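Local coordinates for peptidase M16 C-terminal domain-containing protein (Enterococcus faecalis, PDB 3D3Y), which is of unknown function but is related to the metal-dependent M16 peptidases and carries a domain resembling the inactive one of that family, at residues R246-V251 with F416-E421; S255-A260 with V317-D322; Q159-N164 with L412-F417; A141-I146 with P172-V177. All coordinates share one frame; numbering follows the deposited sequence.

Contact 1: residues R246-V251 with F416-E421; sequences RTEREV and FFLEGE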
loop_
_atom_site.group_PDB
_atom_site.type_symbol
_atom_site.label_atom_id
_atom_site.label_comp_id
_atom_site.label_asym_id
_atom_site.label_seq_id
_atom_site.Cartn_x
_atom_site.Cartn_y
_atom_site.Cartn_z
ATOM N N ARG A 246 17.538 -12.938 13.079
ATOM C CA ARG A 246 16.706 -13.106 14.264
ATOM C C ARG A 246 15.900 -14.392 14.121
ATOM O O ARG A 246 15.501 -14.763 13.010
ATOM C CB ARG A 246 15.774 -11.909 14.486
ATOM C CG ARG A 246 16.495 -10.540 14.572
ATOM C CD ARG A 246 17.006 -10.232 15.973
ATOM N NE ARG A 246 17.399 -8.828 16.123
ATOM C CZ ARG A 246 18.585 -8.353 15.766
ATOM N NH1 ARG A 246 19.503 -9.177 15.239
ATOM N NH2 ARG A 246 18.870 -7.060 15.940
ATOM N N THR A 247 15.655 -15.060 15.246
ATOM C CA THR A 247 14.830 -16.275 15.271
ATOM C C THR A 247 13.774 -16.182 16.362
ATOM O O THR A 247 14.040 -15.651 17.449
ATOM C CB THR A 247 15.669 -17.521 15.560
ATOM O OG1 THR A 247 16.790 -17.566 14.662
ATOM C CG2 THR A 247 14.823 -18.793 15.385
ATOM N N GLU A 248 12.577 -16.681 16.060
ATOM C CA GLU A 248 11.542 -16.853 17.063
ATOM C C GLU A 248 11.019 -18.269 16.958
ATOM O O GLU A 248 10.910 -18.817 15.858
ATOM C CB GLU A 248 10.408 -15.841 16.881
ATOM C CG GLU A 248 10.854 -14.386 17.039
ATOM C CD GLU A 248 9.721 -13.385 16.893
ATOM O OE1 GLU A 248 8.545 -13.804 16.885
ATOM O OE2 GLU A 248 10.021 -12.170 16.761
ATOM N N ARG A 249 10.700 -18.864 18.103
ATOM C CA ARG A 249 10.139 -20.203 18.134
ATOM C C ARG A 249 8.676 -20.164 18.504
ATOM O O ARG A 249 8.285 -19.434 19.425
ATOM C CB ARG A 249 10.878 -21.059 19.148
ATOM C CG ARG A 249 12.328 -21.358 18.798
ATOM C CD ARG A 249 12.850 -22.523 19.666
ATOM N NE ARG A 249 12.508 -23.820 19.076
ATOM C CZ ARG A 249 13.386 -24.692 18.562
ATOM N NH1 ARG A 249 14.701 -24.433 18.575
ATOM N NH2 ARG A 249 12.948 -25.832 18.028
ATOM N N GLU A 250 7.874 -20.966 17.787
ATOM C CA GLU A 250 6.437 -21.047 18.005
ATOM C C GLU A 250 6.030 -22.456 17.649
ATOM O O GLU A 250 6.736 -23.168 16.924
ATOM C CB GLU A 250 5.669 -20.100 17.054
ATOM C CG GLU A 250 5.755 -18.605 17.337
ATOM C CD GLU A 250 4.656 -17.816 16.611
ATOM O OE1 GLU A 250 3.597 -18.431 16.317
ATOM O OE2 GLU A 250 4.849 -16.595 16.356
ATOM N N VAL A 251 4.868 -22.856 18.134
ATOM C CA VAL A 251 4.315 -24.167 17.793
ATOM C C VAL A 251 3.756 -23.996 16.391
ATOM O O VAL A 251 2.843 -23.189 16.183
ATOM C CB VAL A 251 3.210 -24.591 18.750
ATOM C CG1 VAL A 251 2.669 -25.941 18.335
ATOM C CG2 VAL A 251 3.723 -24.661 20.229
ATOM N N PHE A 416 15.075 -13.537 8.875
ATOM C CA PHE A 416 14.206 -13.858 9.990
ATOM C C PHE A 416 13.756 -15.297 9.850
ATOM O O PHE A 416 13.283 -15.711 8.780
ATOM C CB PHE A 416 12.983 -12.923 10.053
ATOM C CG PHE A 416 12.046 -13.253 11.194
ATOM C CD1 PHE A 416 12.348 -12.867 12.491
ATOM C CD2 PHE A 416 10.903 -14.029 10.972
ATOM C CE1 PHE A 416 11.491 -13.209 13.555
ATOM C CE2 PHE A 416 10.039 -14.385 12.022
ATOM C CZ PHE A 416 10.334 -13.981 13.313
ATOM N N PHE A 417 13.917 -16.050 10.930
ATOM C CA PHE A 417 13.590 -17.465 10.974
ATOM C C PHE A 417 12.520 -17.717 12.042
ATOM O O PHE A 417 12.740 -17.482 13.235
ATOM C CB PHE A 417 14.885 -18.242 11.258
ATOM C CG PHE A 417 14.729 -19.751 11.343
ATOM C CD1 PHE A 417 13.883 -20.442 10.483
ATOM C CD2 PHE A 417 15.479 -20.474 12.273
ATOM C CE1 PHE A 417 13.780 -21.844 10.539
ATOM C CE2 PHE A 417 15.370 -21.880 12.353
ATOM C CZ PHE A 417 14.522 -22.563 11.466
ATOM N N LEU A 418 11.338 -18.157 11.607
ATOM C CA LEU A 418 10.284 -18.509 12.552
ATOM C C LEU A 418 10.313 -20.010 12.647
ATOM O O LEU A 418 9.912 -20.701 11.705
ATOM C CB LEU A 418 8.899 -18.002 12.111
ATOM C CG LEU A 418 7.734 -18.161 13.108
ATOM C CD1 LEU A 418 7.883 -17.175 14.295
ATOM C CD2 LEU A 418 6.442 -17.896 12.422
ATOM N N GLU A 419 10.814 -20.505 13.781
ATOM C CA GLU A 419 11.181 -21.893 13.892
ATOM C C GLU A 419 10.120 -22.673 14.633
ATOM O O GLU A 419 9.796 -22.371 15.797
ATOM C CB GLU A 419 12.542 -22.043 14.576
ATOM C CG GLU A 419 12.991 -23.507 14.724
ATOM C CD GLU A 419 14.412 -23.638 15.288
ATOM O OE1 GLU A 419 14.727 -22.909 16.239
ATOM O OE2 GLU A 419 15.199 -24.464 14.766
ATOM N N GLY A 420 9.585 -23.684 13.954
ATOM C CA GLY A 420 8.543 -24.502 14.525
ATOM C C GLY A 420 9.077 -25.353 15.654
ATOM O O GLY A 420 10.156 -25.943 15.537
ATOM N N GLU A 421 8.325 -25.366 16.761
ATOM C CA GLU A 421 8.461 -26.338 17.837
ATOM C C GLU A 421 7.389 -27.393 17.594
ATOM O O GLU A 421 6.173 -27.112 17.651
ATOM C CB GLU A 421 8.274 -25.670 19.211
ATOM C CG GLU A 421 9.149 -24.429 19.383
ATOM C CD GLU A 421 9.051 -23.758 20.771
ATOM O OE1 GLU A 421 7.925 -23.361 21.199
ATOM O OE2 GLU A 421 10.121 -23.613 21.418
#
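Glu419 sends CG anti to its backbone N (chi1 -180°) and runs out extended, whereas Arg249 beside it turns about its CG-CD bond (chi3 85°) and lays its guanidinium against that carboxylate. The two groups are 31° from parallel, and OE1 of Glu419 sits over a face of the guanidinium, 2.8 Å from Arg249 NH1. This is a salt bridge of charge alone, since no N-H points at the oxygen. Glu421 crosses Arg249 at about a right angle: its CG lies at the guanidinium edge, and its OE2 makes a longer salt bridge of 3.4 Å to Arg249 NE, completing a three-residue network. On the face of the sheet that carries Arg249 and Glu419, Thr247 CG2 packs 3.6 Å from Phe417 CD2. The opposite face of the sheet carries Glu248, whose carboxylate stands almost perpendicular to the Phe416 ring and meets it at the rim, Glu248 CD to Phe416 CZ 3.7 Å. The carboxylates of Glu248 and Glu250 find polar partners on helix 150-162, the hydroxyl of Tyr153 and the amine of Lys150 respectively. Glu248 bonds through N to Phe417 O and through O to Glu419 N, the residues flanking its partner Leu418; Glu250 likewise straddles Gly420, with Glu421 N 2.7 Å from Glu250 O. This alternation, in strands running the same way, marks a parallel pair at one edge of the five-stranded mixed sheet, 244-251 outermost.

Contact 2: residues S255-A260 with V317-D322; sequences SKLNLA and VQTGID. With ACT (acetate ion), chain C; EDO (1,2-ethanediol), chain G.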
loop_
_atom_site.group_PDB
_atom_site.type_symbol
_atom_site.label_atom_id
_atom_site.label_comp_id
_atom_site.label_asym_id
_atom_site.label_seq_id
_atom_site.Cartn_x
_atom_site.Cartn_y
_atom_site.Cartn_z
ATOM N N SER A 255 7.946 -24.170 9.342
ATOM C CA SER A 255 8.772 -23.004 9.723
ATOM C C SER A 255 8.792 -21.990 8.595
ATOM O O SER A 255 8.514 -22.332 7.450
ATOM C CB SER A 255 10.200 -23.436 10.058
ATOM O OG SER A 255 10.204 -24.302 11.187
ATOM N N LYS A 256 9.111 -20.745 8.908
ATOM C CA LYS A 256 9.239 -19.696 7.907
ATOM C C LYS A 256 10.664 -19.212 7.878
ATOM O O LYS A 256 11.269 -18.975 8.930
ATOM C CB LYS A 256 8.315 -18.513 8.218
ATOM C CG LYS A 256 6.857 -18.911 8.469
ATOM C CD LYS A 256 6.262 -19.612 7.259
ATOM C CE LYS A 256 4.780 -19.947 7.401
ATOM N NZ LYS A 256 4.314 -20.674 6.150
ATOM N N LEU A 257 11.215 -19.067 6.682
ATOM C CA LEU A 257 12.561 -18.510 6.581
ATOM C C LEU A 257 12.570 -17.401 5.542
ATOM O O LEU A 257 12.389 -17.656 4.343
ATOM C CB LEU A 257 13.593 -19.630 6.260
ATOM C CG LEU A 257 15.050 -19.175 6.022
ATOM C CD1 LEU A 257 15.655 -18.475 7.296
ATOM C CD2 LEU A 257 15.936 -20.363 5.566
ATOM N N ASN A 258 12.768 -16.171 6.006
ATOM C CA ASN A 258 12.673 -14.997 5.138
ATOM C C ASN A 258 13.962 -14.176 5.127
ATOM O O ASN A 258 14.697 -14.129 6.128
ATOM C CB ASN A 258 11.507 -14.080 5.585
ATOM C CG ASN A 258 10.155 -14.778 5.548
ATOM O OD1 ASN A 258 9.941 -15.761 4.814
ATOM N ND2 ASN A 258 9.213 -14.258 6.347
ATOM N N LEU A 259 14.215 -13.495 4.016
ATOM C CA LEU A 259 15.478 -12.750 3.819
ATOM C C LEU A 259 15.125 -11.405 3.222
ATOM O O LEU A 259 14.266 -11.320 2.327
ATOM C CB LEU A 259 16.417 -13.462 2.833
ATOM C CG LEU A 259 17.017 -14.837 3.129
ATOM C CD1 LEU A 259 15.970 -15.960 2.959
ATOM C CD2 LEU A 259 18.142 -15.056 2.172
ATOM N N ALA A 260 15.819 -10.370 3.683
ATOM C CA ALA A 260 15.637 -9.023 3.177
ATOM C C ALA A 260 16.953 -8.481 2.656
ATOM O O ALA A 260 17.979 -8.512 3.355
ATOM C CB ALA A 260 15.102 -8.117 4.269
ATOM N N VAL A 317 12.743 -12.332 0.171
ATOM C CA VAL A 317 12.503 -13.670 -0.223
ATOM C C VAL A 317 11.800 -14.266 0.978
ATOM O O VAL A 317 12.259 -14.093 2.118
ATOM C CB VAL A 317 13.829 -14.437 -0.521
ATOM C CG1 VAL A 317 13.584 -15.975 -0.644
ATOM C CG2 VAL A 317 14.468 -13.932 -1.812
ATOM N N GLN A 318 10.684 -14.947 0.729
ATOM C CA GLN A 318 9.927 -15.608 1.779
ATOM C C GLN A 318 9.792 -17.094 1.450
ATOM O O GLN A 318 9.420 -17.432 0.325
ATOM C CB GLN A 318 8.532 -14.985 1.854
ATOM C CG GLN A 318 8.533 -13.513 2.270
ATOM C CD GLN A 318 7.124 -12.971 2.300
ATOM O OE1 GLN A 318 6.212 -13.568 2.906
ATOM N NE2 GLN A 318 6.924 -11.858 1.616
ATOM N N THR A 319 10.093 -17.966 2.419
ATOM C CA THR A 319 9.963 -19.413 2.257
ATOM C C THR A 319 9.208 -20.046 3.438
ATOM O O THR A 319 9.238 -19.519 4.554
ATOM C CB THR A 319 11.367 -20.104 2.093
ATOM O OG1 THR A 319 12.073 -20.108 3.335
ATOM C CG2 THR A 319 12.258 -19.354 1.034
ATOM N N GLY A 320 8.530 -21.155 3.164
ATOM C CA GLY A 320 8.061 -22.103 4.196
ATOM C C GLY A 320 8.881 -23.367 4.029
ATOM O O GLY A 320 9.041 -23.895 2.888
ATOM N N ILE A 321 9.424 -23.859 5.142
ATOM C CA ILE A 321 10.378 -24.978 5.112
ATOM C C ILE A 321 10.157 -25.876 6.308
ATOM O O ILE A 321 9.406 -25.506 7.221
ATOM C CB ILE A 321 11.879 -24.500 5.098
ATOM C CG1 ILE A 321 12.264 -23.813 6.414
ATOM C CG2 ILE A 321 12.174 -23.549 3.867
ATOM C CD1 ILE A 321 13.783 -23.555 6.576
ATOM N N ASP A 322 10.770 -27.063 6.274
ATOM C CA ASP A 322 11.020 -27.812 7.483
ATOM C C ASP A 322 12.246 -27.154 8.113
ATOM O O ASP A 322 13.287 -27.015 7.449
ATOM C CB ASP A 322 11.296 -29.287 7.176
ATOM C CG ASP A 322 10.062 -30.034 6.647
ATOM O OD1 ASP A 322 8.906 -29.563 6.816
ATOM O OD2 ASP A 322 10.256 -31.119 6.068
HETATM C C ACT C . 9.194 -27.711 11.047
HETATM O O ACT C . 7.959 -27.600 11.213
HETATM O OXT ACT C . 9.860 -26.660 10.963
HETATM C CH3 ACT C . 9.822 -29.042 10.963
HETATM C C1 EDO G . 9.863 -29.805 2.063
HETATM O O1 EDO G . 10.881 -30.176 2.998
HETATM C C2 EDO G . 9.110 -31.084 1.728
HETATM O O2 EDO G . 8.245 -30.889 0.595
HETATM O O HOH W 1 6.577 -14.648 5.121
HETATM O O HOH W 2 7.197 -17.319 4.709
#
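Leu257 O takes the Thr319 hydroxyl at 2.7 Å from OG1, in the carbonyl plane and on a lone pair, and this bond sits amid an antiparallel ladder of the mixed sheet. Thr319 chi1 of 72° sets OG1 between the backbone N and the carbonyl carbon, from where it reaches across the strands. Thr319 N divides its hydrogen between a weak bond to the same Leu257 O and one to Asn258 OD1, 3.3 Å away and bent to 138° at the hydrogen. Ladder bonds flank this spot: Ser255 pairs with Ile321 in both directions, and Leu259 N meets Val317 O at 2.8 Å, with Val317 N returning the bond to Leu259 O. One water accepts from Asn258 ND2 at 2.9 Å and lies close to Gln318 OE1; the Asn258 and Gln318 amide planes are 70° apart. Lys256, on this same face, carries its amine to Gln254 and Tyr303. Helix 150-162 covers the face, with Leu158 against Asn258 and Ala154 against Lys256. The other face is largely apolar and packs on helix 326-341, where Leu330 and Val329 meet Leu257 and Ile321. Leu259 CD1 and Val317 CG1 pack there at 4.3 Å. Farther along this face, CD1 of Ile321 comes obliquely across Leu257 and rests 3.9 Å from its CB.

Contact 3: residues Q159-N164 with L412-F417; sequences QSVYFN and LQAIFF
Ala414 CB is a small bump fitted into the hollow between Val161 and Tyr162 on the last turn of helix 150-162. Val161 CG1 forms one wall, 3.6 Å from Ala414 CB; Tyr162 supplies the floor and the other wall, with its backbone N at 4.0 Å and its CB at 4.3 Å from Ala414 CB. A residue with so short a side chain lets the helix backbone come close, and the CA atoms of Tyr162 and Ala414 are 5.5 Å apart. On one flank the Tyr162 ring, with CG anti to the backbone N (chi1 -180°), reaches across Gln413 at a slant, and Tyr162 CE1 lies 3.7 Å from Gln413 CB. On the other flank the second branch of Val161, CG2, touches Phe416 more loosely, 4.5 Å from CD1. No hydrogen bond spans the two segments; the contact between them is by van der Waals packing. Arg240 and Phe314 also bear on the Tyr162 ring, the arginine through a cation-pi contact. Gln413 and Ala414 can both direct CB at the helix because the pair faces a single residue, Ala260, on the neighbouring strand: the arrangement is a classic beta bulge, here met by the end of a helix lying on the sheet.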
loop_
_atom_site.group_PDB
_atom_site.type_symbol
_atom_site.label_atom_id
_atom_site.label_comp_id
_atom_site.label_asym_id
_atom_site.label_seq_id
_atom_site.Cartn_x
_atom_site.Cartn_y
_atom_site.Cartn_z
ATOM N N GLN A 159 10.455 -7.462 8.196
ATOM C CA GLN A 159 10.478 -6.006 8.038
ATOM C C GLN A 159 10.945 -5.254 9.299
ATOM O O GLN A 159 11.725 -4.277 9.202
ATOM C CB GLN A 159 9.143 -5.509 7.491
ATOM C CG GLN A 159 8.986 -5.879 6.013
ATOM C CD GLN A 159 7.729 -5.307 5.347
ATOM O OE1 GLN A 159 7.310 -4.183 5.625
ATOM N NE2 GLN A 159 7.164 -6.074 4.428
ATOM N N SER A 160 10.513 -5.717 10.484
ATOM C CA SER A 160 10.966 -5.105 11.753
ATOM C C SER A 160 12.472 -5.189 11.917
ATOM O O SER A 160 13.076 -4.269 12.452
ATOM C CB SER A 160 10.337 -5.762 12.983
ATOM O OG SER A 160 8.986 -5.385 13.095
ATOM N N VAL A 161 13.068 -6.295 11.472
ATOM C CA VAL A 161 14.511 -6.494 11.562
ATOM C C VAL A 161 15.179 -5.614 10.521
ATOM O O VAL A 161 16.063 -4.813 10.862
ATOM C CB VAL A 161 14.936 -7.965 11.359
ATOM C CG1 VAL A 161 16.470 -8.104 11.468
ATOM C CG2 VAL A 161 14.271 -8.832 12.412
ATOM N N TYR A 162 14.739 -5.736 9.268
ATOM C CA TYR A 162 15.350 -4.936 8.181
ATOM C C TYR A 162 15.341 -3.435 8.512
ATOM O O TYR A 162 16.358 -2.748 8.352
ATOM C CB TYR A 162 14.696 -5.216 6.795
ATOM C CG TYR A 162 15.339 -4.394 5.677
ATOM C CD1 TYR A 162 16.494 -4.839 5.044
ATOM C CD2 TYR A 162 14.831 -3.135 5.315
ATOM C CE1 TYR A 162 17.111 -4.083 4.035
ATOM C CE2 TYR A 162 15.455 -2.359 4.304
ATOM C CZ TYR A 162 16.582 -2.849 3.673
ATOM O OH TYR A 162 17.214 -2.105 2.680
ATOM N N PHE A 163 14.193 -2.939 8.975
ATOM C CA PHE A 163 13.997 -1.507 9.293
ATOM C C PHE A 163 14.220 -1.146 10.760
ATOM O O PHE A 163 13.645 -0.189 11.282
ATOM C CB PHE A 163 12.581 -1.093 8.896
ATOM C CG PHE A 163 12.321 -1.164 7.411
ATOM C CD1 PHE A 163 12.903 -0.219 6.545
ATOM C CD2 PHE A 163 11.473 -2.148 6.884
ATOM C CE1 PHE A 163 12.658 -0.256 5.173
ATOM C CE2 PHE A 163 11.218 -2.211 5.500
ATOM C CZ PHE A 163 11.818 -1.254 4.641
ATOM N N ASN A 164 15.048 -1.920 11.420
ATOM C CA ASN A 164 15.191 -1.820 12.860
ATOM C C ASN A 164 15.769 -0.470 13.249
ATOM O O ASN A 164 15.569 -0.015 14.368
ATOM C CB ASN A 164 16.082 -2.945 13.360
ATOM C CG ASN A 164 15.907 -3.217 14.836
ATOM O OD1 ASN A 164 14.919 -2.789 15.449
ATOM N ND2 ASN A 164 16.861 -3.947 15.422
ATOM N N LEU A 412 22.307 -8.590 0.883
ATOM C CA LEU A 412 21.555 -9.220 1.996
ATOM C C LEU A 412 21.806 -8.457 3.281
ATOM O O LEU A 412 22.954 -8.043 3.558
ATOM C CB LEU A 412 21.904 -10.714 2.128
ATOM C CG LEU A 412 21.199 -11.557 3.192
ATOM C CD1 LEU A 412 19.675 -11.477 3.035
ATOM C CD2 LEU A 412 21.693 -13.019 3.154
ATOM N N GLN A 413 20.726 -8.220 4.039
ATOM C CA GLN A 413 20.777 -7.394 5.255
ATOM C C GLN A 413 20.160 -8.037 6.495
ATOM O O GLN A 413 20.612 -7.797 7.619
ATOM C CB GLN A 413 20.116 -6.024 5.008
ATOM C CG GLN A 413 20.933 -5.077 4.052
ATOM C CD GLN A 413 22.225 -4.564 4.671
ATOM O OE1 GLN A 413 23.288 -5.225 4.609
ATOM N NE2 GLN A 413 22.154 -3.391 5.276
ATOM N N ALA A 414 19.124 -8.846 6.308
ATOM C CA ALA A 414 18.439 -9.411 7.457
ATOM C C ALA A 414 17.864 -10.766 7.093
ATOM O O ALA A 414 17.486 -11.003 5.953
ATOM C CB ALA A 414 17.342 -8.437 7.961
ATOM N N ILE A 415 17.827 -11.665 8.065
ATOM C CA ILE A 415 17.225 -12.973 7.874
ATOM C C ILE A 415 16.338 -13.189 9.099
ATOM O O ILE A 415 16.802 -13.043 10.247
ATOM C CB ILE A 415 18.288 -14.111 7.895
ATOM C CG1 ILE A 415 19.240 -14.025 6.707
ATOM C CG2 ILE A 415 17.601 -15.510 7.998
ATOM C CD1 ILE A 415 20.484 -14.857 6.891
ATOM N N PHE A 416 15.075 -13.537 8.875
ATOM C CA PHE A 416 14.206 -13.858 9.990
ATOM C C PHE A 416 13.756 -15.297 9.850
ATOM O O PHE A 416 13.283 -15.711 8.780
ATOM C CB PHE A 416 12.983 -12.923 10.053
ATOM C CG PHE A 416 12.046 -13.253 11.194
ATOM C CD1 PHE A 416 12.348 -12.867 12.491
ATOM C CD2 PHE A 416 10.903 -14.029 10.972
ATOM C CE1 PHE A 416 11.491 -13.209 13.555
ATOM C CE2 PHE A 416 10.039 -14.385 12.022
ATOM C CZ PHE A 416 10.334 -13.981 13.313
ATOM N N PHE A 417 13.917 -16.050 10.930
ATOM C CA PHE A 417 13.590 -17.465 10.974
ATOM C C PHE A 417 12.520 -17.717 12.042
ATOM O O PHE A 417 12.740 -17.482 13.235
ATOM C CB PHE A 417 14.885 -18.242 11.258
ATOM C CG PHE A 417 14.729 -19.751 11.343
ATOM C CD1 PHE A 417 13.883 -20.442 10.483
ATOM C CD2 PHE A 417 15.479 -20.474 12.273
ATOM C CE1 PHE A 417 13.780 -21.844 10.539
ATOM C CE2 PHE A 417 15.370 -21.880 12.353
ATOM C CZ PHE A 417 14.522 -22.563 11.466
#

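Contact 4: residues A141-I146 with P172-V177; sequences AYLESI and PSFGTV
This is an apolar helix-to-turn contact, in which helix 129-148 packs against the loop that leads into helix 177-182. Leu143 is its central side chain, dividing its branches between two parts of the loop. Leu143 CD2 slides past Phe174, 3.6 Å from Phe174 CD1 and 3.5 Å from the carbonyl oxygen Phe174 O; Leu143 CD1 reaches the backbone where Thr176 joins Val177, 3.7 Å from Thr176 C. Leu143 CB meets Val177 CG2 at 3.4 Å, tighter than ordinary van der Waals contact. One turn further along the helix, Ile146 CG2 touches the far end of the Phe174 ring, 3.8 Å from CZ, while Tyr142 brings its ring edge to Phe174 CB. Phe174 can reach the helix because its CG lies between the backbone N and the carbonyl carbon (chi1 41°). Its carbonyl oxygen is buried here and has no polar partner. The loop is folded by a bond from Gly175 N to Pro172 O of 3.0 Å, and Gly175 has a positive phi (81°), which favours glycine. The Thr176 hydroxyl then bonds to Ala179 N. The segment 172-177 is thus a type I beta turn from Pro172 to Gly175 followed directly by a threonine N-cap.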
loop_
_atom_site.group_PDB
_atom_site.type_symbol
_atom_site.label_atom_id
_atom_site.label_comp_id
_atom_site.label_asym_id
_atom_site.label_seq_id
_atom_site.Cartn_x
_atom_site.Cartn_y
_atom_site.Cartn_z
ATOM N N ALA A 141 -9.456 -7.411 16.576
ATOM C CA ALA A 141 -9.752 -8.707 15.959
ATOM C C ALA A 141 -9.018 -8.837 14.613
ATOM O O ALA A 141 -8.417 -9.856 14.321
ATOM C CB ALA A 141 -11.287 -8.870 15.766
ATOM N N TYR A 142 -9.051 -7.779 13.815
ATOM C CA TYR A 142 -8.344 -7.763 12.531
ATOM C C TYR A 142 -6.842 -7.942 12.660
ATOM O O TYR A 142 -6.245 -8.769 11.954
ATOM C CB TYR A 142 -8.657 -6.482 11.800
ATOM C CG TYR A 142 -7.950 -6.289 10.468
ATOM C CD1 TYR A 142 -8.275 -7.064 9.361
ATOM C CD2 TYR A 142 -6.998 -5.306 10.319
ATOM C CE1 TYR A 142 -7.666 -6.868 8.148
ATOM C CE2 TYR A 142 -6.375 -5.095 9.100
ATOM C CZ TYR A 142 -6.716 -5.876 8.019
ATOM O OH TYR A 142 -6.093 -5.666 6.809
ATOM N N LEU A 143 -6.230 -7.176 13.558
ATOM C CA LEU A 143 -4.784 -7.271 13.784
ATOM C C LEU A 143 -4.433 -8.638 14.326
ATOM O O LEU A 143 -3.424 -9.211 13.936
ATOM C CB LEU A 143 -4.316 -6.185 14.756
ATOM C CG LEU A 143 -4.617 -4.742 14.340
ATOM C CD1 LEU A 143 -4.282 -3.788 15.507
ATOM C CD2 LEU A 143 -3.851 -4.405 13.081
ATOM N N GLU A 144 -5.268 -9.192 15.205
ATOM C CA GLU A 144 -5.044 -10.575 15.655
ATOM C C GLU A 144 -5.126 -11.648 14.545
ATOM O O GLU A 144 -4.331 -12.586 14.554
ATOM C CB GLU A 144 -5.944 -10.925 16.837
ATOM C CG GLU A 144 -5.480 -10.216 18.099
ATOM C CD GLU A 144 -6.415 -10.374 19.282
ATOM O OE1 GLU A 144 -7.607 -10.693 19.095
ATOM O OE2 GLU A 144 -5.940 -10.158 20.416
ATOM N N SER A 145 -6.048 -11.495 13.586
ATOM C CA SER A 145 -6.104 -12.408 12.435
ATOM C C SER A 145 -4.868 -12.253 11.525
ATOM O O SER A 145 -4.313 -13.233 11.037
ATOM C CB SER A 145 -7.402 -12.227 11.642
ATOM O OG SER A 145 -7.434 -10.944 11.041
ATOM N N ILE A 146 -4.424 -11.023 11.319
ATOM C CA ILE A 146 -3.165 -10.784 10.611
ATOM C C ILE A 146 -2.029 -11.607 11.203
ATOM O O ILE A 146 -1.385 -12.374 10.502
ATOM C CB ILE A 146 -2.794 -9.269 10.589
ATOM C CG1 ILE A 146 -3.658 -8.539 9.566
ATOM C CG2 ILE A 146 -1.320 -9.078 10.263
ATOM C CD1 ILE A 146 -3.502 -9.065 8.145
ATOM N N PRO A 172 3.755 -1.840 10.482
ATOM C CA PRO A 172 2.894 -2.036 9.311
ATOM C C PRO A 172 1.893 -0.902 9.131
ATOM O O PRO A 172 1.598 -0.156 10.070
ATOM C CB PRO A 172 2.144 -3.334 9.610
ATOM C CG PRO A 172 2.538 -3.754 10.955
ATOM C CD PRO A 172 3.540 -2.855 11.537
ATOM N N SER A 173 1.377 -0.771 7.918
ATOM C CA SER A 173 0.443 0.289 7.596
ATOM C C SER A 173 -0.785 0.352 8.523
ATOM O O SER A 173 -1.386 1.411 8.646
ATOM C CB SER A 173 -0.011 0.127 6.144
ATOM O OG SER A 173 -0.956 -0.904 6.012
ATOM N N PHE A 174 -1.163 -0.787 9.132
ATOM C CA PHE A 174 -2.374 -0.894 9.947
ATOM C C PHE A 174 -2.091 -0.884 11.443
ATOM O O PHE A 174 -3.003 -1.104 12.251
ATOM C CB PHE A 174 -3.175 -2.153 9.567
ATOM C CG PHE A 174 -2.304 -3.370 9.319
ATOM C CD1 PHE A 174 -1.561 -3.949 10.343
ATOM C CD2 PHE A 174 -2.221 -3.923 8.039
ATOM C CE1 PHE A 174 -0.721 -5.093 10.086
ATOM C CE2 PHE A 174 -1.411 -5.050 7.781
ATOM C CZ PHE A 174 -0.657 -5.632 8.801
ATOM N N GLY A 175 -0.839 -0.622 11.814
ATOM C CA GLY A 175 -0.473 -0.468 13.213
ATOM C C GLY A 175 -0.278 -1.773 13.946
ATOM O O GLY A 175 -0.125 -2.827 13.330
ATOM N N THR A 176 -0.277 -1.716 15.273
ATOM C CA THR A 176 -0.035 -2.926 16.052
ATOM C C THR A 176 -1.031 -3.021 17.188
ATOM O O THR A 176 -1.608 -2.010 17.607
ATOM C CB THR A 176 1.342 -2.914 16.698
ATOM O OG1 THR A 176 1.354 -1.904 17.710
ATOM C CG2 THR A 176 2.463 -2.640 15.649
ATOM N N VAL A 177 -1.193 -4.223 17.724
ATOM C CA VAL A 177 -2.122 -4.428 18.849
ATOM C C VAL A 177 -1.701 -3.646 20.107
ATOM O O VAL A 177 -2.546 -3.068 20.799
ATOM C CB VAL A 177 -2.277 -5.929 19.106
ATOM C CG1 VAL A 177 -3.068 -6.215 20.363
ATOM C CG2 VAL A 177 -2.971 -6.531 17.898
#

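Contacts 1, 2 and 3 cluster on one five-stranded mixed sheet, with centres 10 to 14 Å apart. Strand 411-421, the last of the chain, serves both contact 1 and contact 3 and lies between strands 244-251 and 255-262; contact 2 carries the order on to strand 314-321. Contact 4 stands off the sheet, about 20 Å centre to centre from each of the others and about 6 Å from contact 3 at the nearest atoms. Along the chain, its helix 129-148 precedes helix 150-162, which covers the sheet. Contacts 3 and 4 alternate along the chain; contact 3 ties helix 150-162 to strand 411-421, while contact 4 stays local to helix 129-148 and the loop before helix 177-182.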